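Local coordinates for hypothetical UPF0271 protein TTHB195 (Thermus thermophilus, PDB 2DFA) that probably catalyses, as subunit A of a complex with PxpB and PxpC, the ATP-dependent cleavage of 5-oxoproline to L-glutamate, at residues A[81-86]-A[122-127]; A[169-172]-A[177-180]; A[195-200]-A[243-248]. All coordinates share one frame; numbering follows the deposited sequence.

How the contacts relate
The three contacts follow one another along the chain without nesting or crossing. Contact 1 comes first and closes a loop of 35 residues, holding the start of helix 80-100 against the start of helix 122-135, with helix 112-120 in the intervening sequence. Contact 2 closes a much shorter loop, four residues long, in the connection between strand 160-164 and helix 189-201. Contact 3 then spans 42 residues and ties helix 189-201 to the turn that leads into strand 246-247, near the C terminus. Contacts 2 and 3 touch, Tyr-170 lying against Met-199 and Arg-195, whereas contacts 1 and 3 lie on opposite sides of the chain's centre, their own centres about 34 Å apart.

Contact 1. Residues A[81-86]-A[122-127]; sequences EEVYAD and RETARA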
loop_
_atom_site.group_PDB
_atom_site.type_symbol
_atom_site.label_atom_id
_atom_site.label_comp_id
_atom_site.label_asym_id
_atom_site.label_seq_id
_atom_site.Cartn_x
_atom_site.Cartn_y
_atom_site.Cartn_z
ATOM N N GLU A 81 -4.149 -3.474 -20.731
ATOM C CA GLU A 81 -5.238 -2.674 -20.174
ATOM C C GLU A 81 -4.790 -2.053 -18.847
ATOM O O GLU A 81 -5.054 -0.885 -18.568
ATOM C CB GLU A 81 -6.477 -3.545 -19.913
ATOM C CG GLU A 81 -7.204 -4.094 -21.150
ATOM C CD GLU A 81 -6.420 -5.156 -21.914
ATOM O OE1 GLU A 81 -5.640 -5.911 -21.296
ATOM O OE2 GLU A 81 -6.603 -5.247 -23.147
ATOM N N GLU A 82 -4.125 -2.856 -18.022
ATOM C CA GLU A 82 -3.650 -2.380 -16.729
ATOM C C GLU A 82 -2.550 -1.329 -16.901
ATOM O O GLU A 82 -2.511 -0.352 -16.164
ATOM C CB GLU A 82 -3.163 -3.572 -15.893
ATOM C CG GLU A 82 -4.298 -4.561 -15.623
ATOM C CD GLU A 82 -3.854 -5.887 -15.021
ATOM O OE1 GLU A 82 -2.691 -6.308 -15.218
ATOM O OE2 GLU A 82 -4.699 -6.525 -14.366
ATOM N N VAL A 83 -1.666 -1.525 -17.873
ATOM C CA VAL A 83 -0.587 -0.557 -18.124
ATOM C C VAL A 83 -1.193 0.800 -18.512
ATOM O O VAL A 83 -0.805 1.861 -17.999
ATOM C CB VAL A 83 0.343 -1.051 -19.263
ATOM C CG1 VAL A 83 1.297 0.069 -19.705
ATOM C CG2 VAL A 83 1.134 -2.263 -18.787
ATOM N N TYR A 84 -2.153 0.748 -19.426
ATOM C CA TYR A 84 -2.856 1.942 -19.896
ATOM C C TYR A 84 -3.499 2.732 -18.746
ATOM O O TYR A 84 -3.318 3.950 -18.632
ATOM C CB TYR A 84 -3.937 1.518 -20.892
ATOM C CG TYR A 84 -4.842 2.632 -21.361
ATOM C CD1 TYR A 84 -4.438 3.511 -22.370
ATOM C CD2 TYR A 84 -6.118 2.790 -20.815
ATOM C CE1 TYR A 84 -5.289 4.518 -22.827
ATOM C CE2 TYR A 84 -6.975 3.792 -21.266
ATOM C CZ TYR A 84 -6.554 4.648 -22.276
ATOM O OH TYR A 84 -7.418 5.607 -22.761
ATOM N N ALA A 85 -4.247 2.035 -17.893
ATOM C CA ALA A 85 -4.922 2.671 -16.768
ATOM C C ALA A 85 -3.938 3.224 -15.736
ATOM O O ALA A 85 -4.115 4.333 -15.228
ATOM C CB ALA A 85 -5.879 1.671 -16.092
ATOM N N ASP A 86 -2.906 2.448 -15.427
ATOM C CA ASP A 86 -1.909 2.883 -14.450
ATOM C C ASP A 86 -1.152 4.123 -14.921
ATOM O O ASP A 86 -0.905 5.038 -14.138
ATOM C CB ASP A 86 -0.929 1.748 -14.167
ATOM C CG ASP A 86 -1.530 0.680 -13.276
ATOM O OD1 ASP A 86 -2.723 0.806 -12.921
ATOM O OD2 ASP A 86 -0.808 -0.277 -12.926
ATOM N N ARG A 122 5.835 -5.042 -27.376
ATOM C CA ARG A 122 4.973 -4.168 -28.167
ATOM C C ARG A 122 3.641 -3.792 -27.533
ATOM O O ARG A 122 3.212 -2.647 -27.649
ATOM C CB ARG A 122 4.710 -4.779 -29.548
ATOM C CG ARG A 122 5.885 -4.679 -30.513
ATOM C CD ARG A 122 5.498 -5.185 -31.899
ATOM N NE ARG A 122 6.635 -5.199 -32.817
ATOM C CZ ARG A 122 7.148 -4.120 -33.407
ATOM N NH1 ARG A 122 6.628 -2.920 -33.185
ATOM N NH2 ARG A 122 8.186 -4.248 -34.223
ATOM N N GLU A 123 2.974 -4.743 -26.882
ATOM C CA GLU A 123 1.692 -4.435 -26.254
ATOM C C GLU A 123 1.837 -3.440 -25.108
ATOM O O GLU A 123 0.991 -2.563 -24.928
ATOM C CB GLU A 123 1.011 -5.710 -25.750
ATOM C CG GLU A 123 0.393 -6.539 -26.868
ATOM C CD GLU A 123 -0.650 -5.757 -27.643
ATOM O OE1 GLU A 123 -1.733 -5.488 -27.075
ATOM O OE2 GLU A 123 -0.382 -5.395 -28.814
ATOM N N THR A 124 2.904 -3.578 -24.332
ATOM C CA THR A 124 3.142 -2.665 -23.223
ATOM C C THR A 124 3.481 -1.291 -23.790
ATOM O O THR A 124 2.968 -0.277 -23.334
ATOM C CB THR A 124 4.322 -3.133 -22.354
ATOM O OG1 THR A 124 3.968 -4.345 -21.683
ATOM C CG2 THR A 124 4.675 -2.068 -21.320
ATOM N N ALA A 125 4.361 -1.271 -24.785
ATOM C CA ALA A 125 4.764 -0.021 -25.426
ATOM C C ALA A 125 3.546 0.707 -25.993
ATOM O O ALA A 125 3.397 1.915 -25.825
ATOM C CB ALA A 125 5.763 -0.306 -26.541
ATOM N N ARG A 126 2.682 -0.035 -26.673
ATOM C CA ARG A 126 1.475 0.544 -27.255
ATOM C C ARG A 126 0.549 1.109 -26.180
ATOM O O ARG A 126 -0.007 2.196 -26.348
ATOM C CB ARG A 126 0.724 -0.510 -28.078
ATOM C CG ARG A 126 -0.654 -0.068 -28.549
ATOM C CD ARG A 126 -1.339 -1.148 -29.390
ATOM N NE ARG A 126 -2.737 -0.819 -29.670
ATOM C CZ ARG A 126 -3.750 -1.032 -28.833
ATOM N NH1 ARG A 126 -3.538 -1.587 -27.644
ATOM N NH2 ARG A 126 -4.984 -0.687 -29.183
ATOM N N ALA A 127 0.381 0.374 -25.080
ATOM C CA ALA A 127 -0.482 0.824 -23.987
ATOM C C ALA A 127 0.003 2.149 -23.404
ATOM O O ALA A 127 -0.795 3.033 -23.112
ATOM C CB ALA A 127 -0.550 -0.241 -22.883
#
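Val-83 and Ala-127 make the main apolar contact between two helices that run side by side in roughly the same direction. The CG1 methyl of Val-83 meets Ala-127 CB at 3.7 Å. CG1 is the branch anti to its backbone N (chi1 169°), and it also comes within 4.3 Å of the CG2 methyl of Thr-124. Alanine suits position 127: its single methyl lets the backbones come close, with 4.9 Å between Tyr-84 CA and Ala-127 CA, and the segment axes approach to 8.5 Å at a crossing angle of -28°.

The second kind of contact sets an aromatic edge against a backbone carbonyl. Tyr-84 CD1 lies 3.7 Å from Ala-127 O, which sits in the plane of the ring, so that the oxygen faces the ring's edge. The ring runs on along helix 122-135 to Ala-131 and Ala-134, and also packs on Ala-100 of the second subunit.

No hydrogen bond joins the two segments. Thr-124 turns its CG2 methyl to Val-83 while its OG1 bonds Asp-121 OD2, just before the segment. Such packing of helices at 28° resembles that on the outside of an alpha/beta barrel, consistent with the curled parallel sheet of this LamB/YcsF-family protein.

Contact 2. Residues A[169-172]-A[177-180]; sequences AYLR and APRS
Leu-171 lies over Ala-177 with its fork astride that residue, one methyl to the alanine side chain and the other to the proline that follows. CD2 meets Ala-177 CB at 3.7 Å, and the branch carbon CG sits 3.8 Å from Ala-177 CA. The other methyl, CD1, reaches Pro-178 CD at 3.9 Å, the leucine and proline side chains crossing at about a right angle. With CG beside the backbone N (chi1 -58°) and CD1 extended anti to CA, the branch is carried across to the second segment. Leucine fits because its two methyls can serve two neighbours at once, and proline offers a ring carbon where another residue would have its N-H.

Ala-177 is approached from the other segment's start as well. Its CB stands 4.1 Å from Ala-169 CB, and with only a methyl on each residue the two chains can lie close beside their hydrogen bond. Ala-177 N donates to Ala-169 O at 2.9 Å with an almost straight N-H...O angle of 175°, although the donor is tilted 31° from the carbonyl plane. Tyr-170, between Ala-169 and Leu-171, points its CB away; its ring packs on helix 189-201 and its OH bonds Phe-165 N.

With an alanine in place of Leu-171, both methyls would be missing, and a gap would probably open over Ala-177 and beside the Pro-178 ring.

The chemistry is thus one backbone hydrogen bond flanked by apolar carbons. The bond probably sets the distance between the two arms of this irregular loop after strand 160-164, and the carbonyl O of the buried Ala-177 accepts a hydrogen bond from Arg-168 NH2.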
loop_
_atom_site.group_PDB
_atom_site.type_symbol
_atom_site.label_atom_id
_atom_site.label_comp_id
_atom_site.label_asym_id
_atom_site.label_seq_id
_atom_site.Cartn_x
_atom_site.Cartn_y
_atom_site.Cartn_z
ATOM N N ALA A 169 27.563 2.152 -21.333
ATOM C CA ALA A 169 28.333 1.719 -22.492
ATOM C C ALA A 169 27.380 1.218 -23.567
ATOM O O ALA A 169 26.305 0.689 -23.267
ATOM C CB ALA A 169 29.307 0.614 -22.099
ATOM N N TYR A 170 27.783 1.398 -24.821
ATOM C CA TYR A 170 26.995 0.962 -25.965
ATOM C C TYR A 170 27.698 -0.178 -26.693
ATOM O O TYR A 170 28.913 -0.331 -26.598
ATOM C CB TYR A 170 26.792 2.117 -26.950
ATOM C CG TYR A 170 25.749 3.125 -26.530
ATOM C CD1 TYR A 170 25.947 3.950 -25.424
ATOM C CD2 TYR A 170 24.565 3.262 -27.252
ATOM C CE1 TYR A 170 24.985 4.891 -25.048
ATOM C CE2 TYR A 170 23.599 4.194 -26.887
ATOM C CZ TYR A 170 23.815 5.006 -25.787
ATOM O OH TYR A 170 22.858 5.922 -25.429
ATOM N N LEU A 171 26.922 -0.974 -27.420
ATOM C CA LEU A 171 27.472 -2.082 -28.190
ATOM C C LEU A 171 27.355 -1.698 -29.661
ATOM O O LEU A 171 26.575 -0.808 -30.009
ATOM C CB LEU A 171 26.685 -3.365 -27.919
ATOM C CG LEU A 171 26.603 -3.844 -26.466
ATOM C CD1 LEU A 171 25.776 -5.120 -26.408
ATOM C CD2 LEU A 171 27.998 -4.091 -25.912
ATOM N N ARG A 172 28.124 -2.357 -30.524
ATOM C CA ARG A 172 28.075 -2.049 -31.951
ATOM C C ARG A 172 26.655 -2.119 -32.501
ATOM O O ARG A 172 26.315 -1.412 -33.449
ATOM C CB ARG A 172 28.979 -2.996 -32.739
ATOM C CG ARG A 172 30.461 -2.777 -32.491
ATOM C CD ARG A 172 31.301 -3.624 -33.434
ATOM N NE ARG A 172 31.101 -3.261 -34.835
ATOM C CZ ARG A 172 31.468 -2.101 -35.372
ATOM N NH1 ARG A 172 32.061 -1.177 -34.626
ATOM N NH2 ARG A 172 31.244 -1.864 -36.656
ATOM N N ALA A 177 24.807 -1.730 -23.494
ATOM C CA ALA A 177 25.442 -2.942 -23.009
ATOM C C ALA A 177 24.770 -3.436 -21.727
ATOM O O ALA A 177 24.346 -2.667 -20.872
ATOM C CB ALA A 177 26.906 -2.611 -22.738
ATOM N N PRO A 178 24.619 -4.774 -21.644
ATOM C CA PRO A 178 24.114 -5.429 -20.440
ATOM C C PRO A 178 24.734 -4.889 -19.137
ATOM O O PRO A 178 25.929 -4.653 -19.020
ATOM C CB PRO A 178 24.376 -6.927 -20.576
ATOM C CG PRO A 178 24.133 -7.062 -22.079
ATOM C CD PRO A 178 24.860 -5.765 -22.678
ATOM N N ARG A 179 23.839 -4.683 -18.146
ATOM C CA ARG A 179 24.222 -4.055 -16.881
ATOM C C ARG A 179 25.506 -4.571 -16.217
ATOM O O ARG A 179 26.394 -3.813 -15.852
ATOM C CB ARG A 179 23.077 -4.261 -15.888
ATOM C CG ARG A 179 22.011 -3.169 -15.990
ATOM C CD ARG A 179 22.363 -1.941 -15.143
ATOM N NE ARG A 179 23.791 -1.633 -15.252
ATOM C CZ ARG A 179 24.257 -0.592 -14.539
ATOM N NH1 ARG A 179 23.439 0.110 -13.774
ATOM N NH2 ARG A 179 25.555 -0.280 -14.596
ATOM N N SER A 180 25.567 -5.903 -16.012
ATOM C CA SER A 180 26.660 -6.452 -15.209
ATOM C C SER A 180 27.838 -6.845 -16.106
ATOM O O SER A 180 28.667 -7.678 -15.762
ATOM C CB SER A 180 26.173 -7.670 -14.422
ATOM O OG SER A 180 25.674 -7.244 -13.154
#

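Contact 3. Residues A[195-200]-A[243-248]; sequences RALRMV and AGVEVR
Ala-243 sets its methyl against the end of Leu-197, just after helix 229-241, where a Schellman motif turns the chain toward strand 246-247. This is the helix-to-strand return of a parallel alpha/beta fold, and helix 189-201 packs beside it. Ala-243 CB is only 3.4 Å from Leu-197 CD2, tighter than usual for two carbons. The chi1 of Leu-197, -100°, lies away from the staggered values, which may reflect the crowding; alanine's single methyl suits so close an approach.

Gly-244 follows with a phi of 86°, the positive value that completes the Schellman motif. A CB here would be pressed against the carbonyl O of the preceding residue, so glycine is the natural choice.

Val-245 then turns back toward the helix. Its CG1 meets Val-200 CG1 tip to tip at 3.9 Å, each methyl being the one anti to its own backbone N. Its other methyl, CG2, makes a looser contact with Leu-197 CD2 at 4.4 Å. Valine suits both places, since each short, branched side chain presents a methyl across the buried joint and brings no polar group in need of a partner. Leu-240, Val-3 and Leu-220 close around Val-200.

From Glu-246 the chain becomes a strand, hydrogen-bonded through its backbone to Met-1 and Val-3 beside the parallel strand 2-9. Val-247 packs on Leu-5 and Arg-237. Arg-248 ends the segment by bringing its side chain back toward Glu-246: Arg-248 NE and Glu-246 OE2 are 3.8 Å apart, a long salt bridge of charges only, for the oxygen lies well off the guanidinium plane and no N-H points at it.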
loop_
_atom_site.group_PDB
_atom_site.type_symbol
_atom_site.label_atom_id
_atom_site.label_comp_id
_atom_site.label_asym_id
_atom_site.label_seq_id
_atom_site.Cartn_x
_atom_site.Cartn_y
_atom_site.Cartn_z
ATOM N N ARG A 195 32.003 11.578 -23.278
ATOM C CA ARG A 195 31.047 10.875 -24.126
ATOM C C ARG A 195 29.846 11.762 -24.476
ATOM O O ARG A 195 29.350 11.783 -25.593
ATOM C CB ARG A 195 30.580 9.625 -23.372
ATOM C CG ARG A 195 31.706 8.605 -23.179
ATOM C CD ARG A 195 31.345 7.513 -22.159
ATOM N NE ARG A 195 30.190 6.726 -22.608
ATOM C CZ ARG A 195 30.433 5.667 -23.398
ATOM N NH1 ARG A 195 31.675 5.377 -23.745
ATOM N NH2 ARG A 195 29.423 4.894 -23.802
ATOM N N ALA A 196 29.359 12.493 -23.458
ATOM C CA ALA A 196 28.219 13.374 -23.692
ATOM C C ALA A 196 28.485 14.365 -24.832
ATOM O O ALA A 196 27.694 14.527 -25.750
ATOM C CB ALA A 196 27.930 14.129 -22.395
ATOM N N LEU A 197 29.626 15.075 -24.724
ATOM C CA LEU A 197 30.002 16.013 -25.782
ATOM C C LEU A 197 29.978 15.333 -27.155
ATOM O O LEU A 197 29.449 15.843 -28.134
ATOM C CB LEU A 197 31.431 16.498 -25.497
ATOM C CG LEU A 197 31.495 17.882 -24.840
ATOM C CD1 LEU A 197 32.933 18.403 -24.732
ATOM C CD2 LEU A 197 30.716 18.943 -25.621
ATOM N N ARG A 198 30.630 14.157 -27.202
ATOM C CA ARG A 198 30.714 13.406 -28.448
ATOM C C ARG A 198 29.331 13.128 -29.036
ATOM O O ARG A 198 29.082 13.309 -30.221
ATOM C CB ARG A 198 31.428 12.087 -28.145
ATOM C CG ARG A 198 31.812 11.323 -29.412
ATOM C CD ARG A 198 33.232 11.663 -29.892
ATOM N NE ARG A 198 33.409 11.285 -31.301
ATOM C CZ ARG A 198 33.533 9.972 -31.568
ATOM N NH1 ARG A 198 33.472 9.099 -30.578
ATOM N NH2 ARG A 198 33.739 9.558 -32.821
ATOM N N MET A 199 28.429 12.626 -28.171
ATOM C CA MET A 199 27.081 12.313 -28.633
ATOM C C MET A 199 26.388 13.541 -29.232
ATOM O O MET A 199 25.672 13.470 -30.220
ATOM C CB MET A 199 26.264 11.801 -27.442
ATOM C CG MET A 199 26.849 10.552 -26.781
ATOM S SD MET A 199 25.919 10.080 -25.315
ATOM C CE MET A 199 25.990 8.299 -25.540
ATOM N N VAL A 200 26.579 14.693 -28.561
ATOM C CA VAL A 200 25.961 15.920 -29.065
ATOM C C VAL A 200 26.663 16.438 -30.327
ATOM O O VAL A 200 26.064 16.622 -31.378
ATOM C CB VAL A 200 26.009 16.978 -27.959
ATOM C CG1 VAL A 200 25.387 18.282 -28.462
ATOM C CG2 VAL A 200 25.241 16.503 -26.739
ATOM N N ALA A 243 31.781 24.112 -23.969
ATOM C CA ALA A 243 31.928 23.739 -25.369
ATOM C C ALA A 243 31.026 24.592 -26.253
ATOM O O ALA A 243 31.084 24.507 -27.477
ATOM C CB ALA A 243 31.593 22.264 -25.553
ATOM N N GLY A 244 30.188 25.411 -25.627
ATOM C CA GLY A 244 29.294 26.264 -26.387
ATOM C C GLY A 244 27.992 25.588 -26.780
ATOM O O GLY A 244 27.324 26.017 -27.721
ATOM N N VAL A 245 27.638 24.523 -26.069
ATOM C CA VAL A 245 26.399 23.801 -26.336
ATOM C C VAL A 245 25.342 24.292 -25.354
ATOM O O VAL A 245 25.589 24.347 -24.150
ATOM C CB VAL A 245 26.581 22.277 -26.149
ATOM C CG1 VAL A 245 25.263 21.557 -26.416
ATOM C CG2 VAL A 245 27.662 21.765 -27.083
ATOM N N GLU A 246 24.170 24.654 -25.865
ATOM C CA GLU A 246 23.099 25.145 -25.004
ATOM C C GLU A 246 22.295 24.001 -24.394
ATOM O O GLU A 246 21.775 23.145 -25.109
ATOM C CB GLU A 246 22.147 26.052 -25.785
ATOM C CG GLU A 246 21.294 26.949 -24.896
ATOM C CD GLU A 246 20.170 27.640 -25.650
ATOM O OE1 GLU A 246 20.356 27.963 -26.844
ATOM O OE2 GLU A 246 19.103 27.872 -25.041
ATOM N N VAL A 247 22.202 23.991 -23.068
ATOM C CA VAL A 247 21.438 22.968 -22.369
ATOM C C VAL A 247 20.041 23.526 -22.132
ATOM O O VAL A 247 19.850 24.409 -21.299
ATOM C CB VAL A 247 22.079 22.613 -21.010
ATOM C CG1 VAL A 247 21.242 21.560 -20.291
ATOM C CG2 VAL A 247 23.491 22.101 -21.224
ATOM N N ARG A 248 19.066 23.028 -22.883
ATOM C CA ARG A 248 17.698 23.501 -22.725
ATOM C C ARG A 248 16.672 22.408 -22.991
ATOM O O ARG A 248 16.911 21.480 -23.762
ATOM C CB ARG A 248 17.435 24.691 -23.648
ATOM C CG ARG A 248 17.523 24.370 -25.126
ATOM C CD ARG A 248 17.187 25.596 -25.965
ATOM N NE ARG A 248 15.849 26.105 -25.672
ATOM C CZ ARG A 248 15.301 27.159 -26.267
ATOM N NH1 ARG A 248 15.976 27.826 -27.195
ATOM N NH2 ARG A 248 14.078 27.549 -25.932
#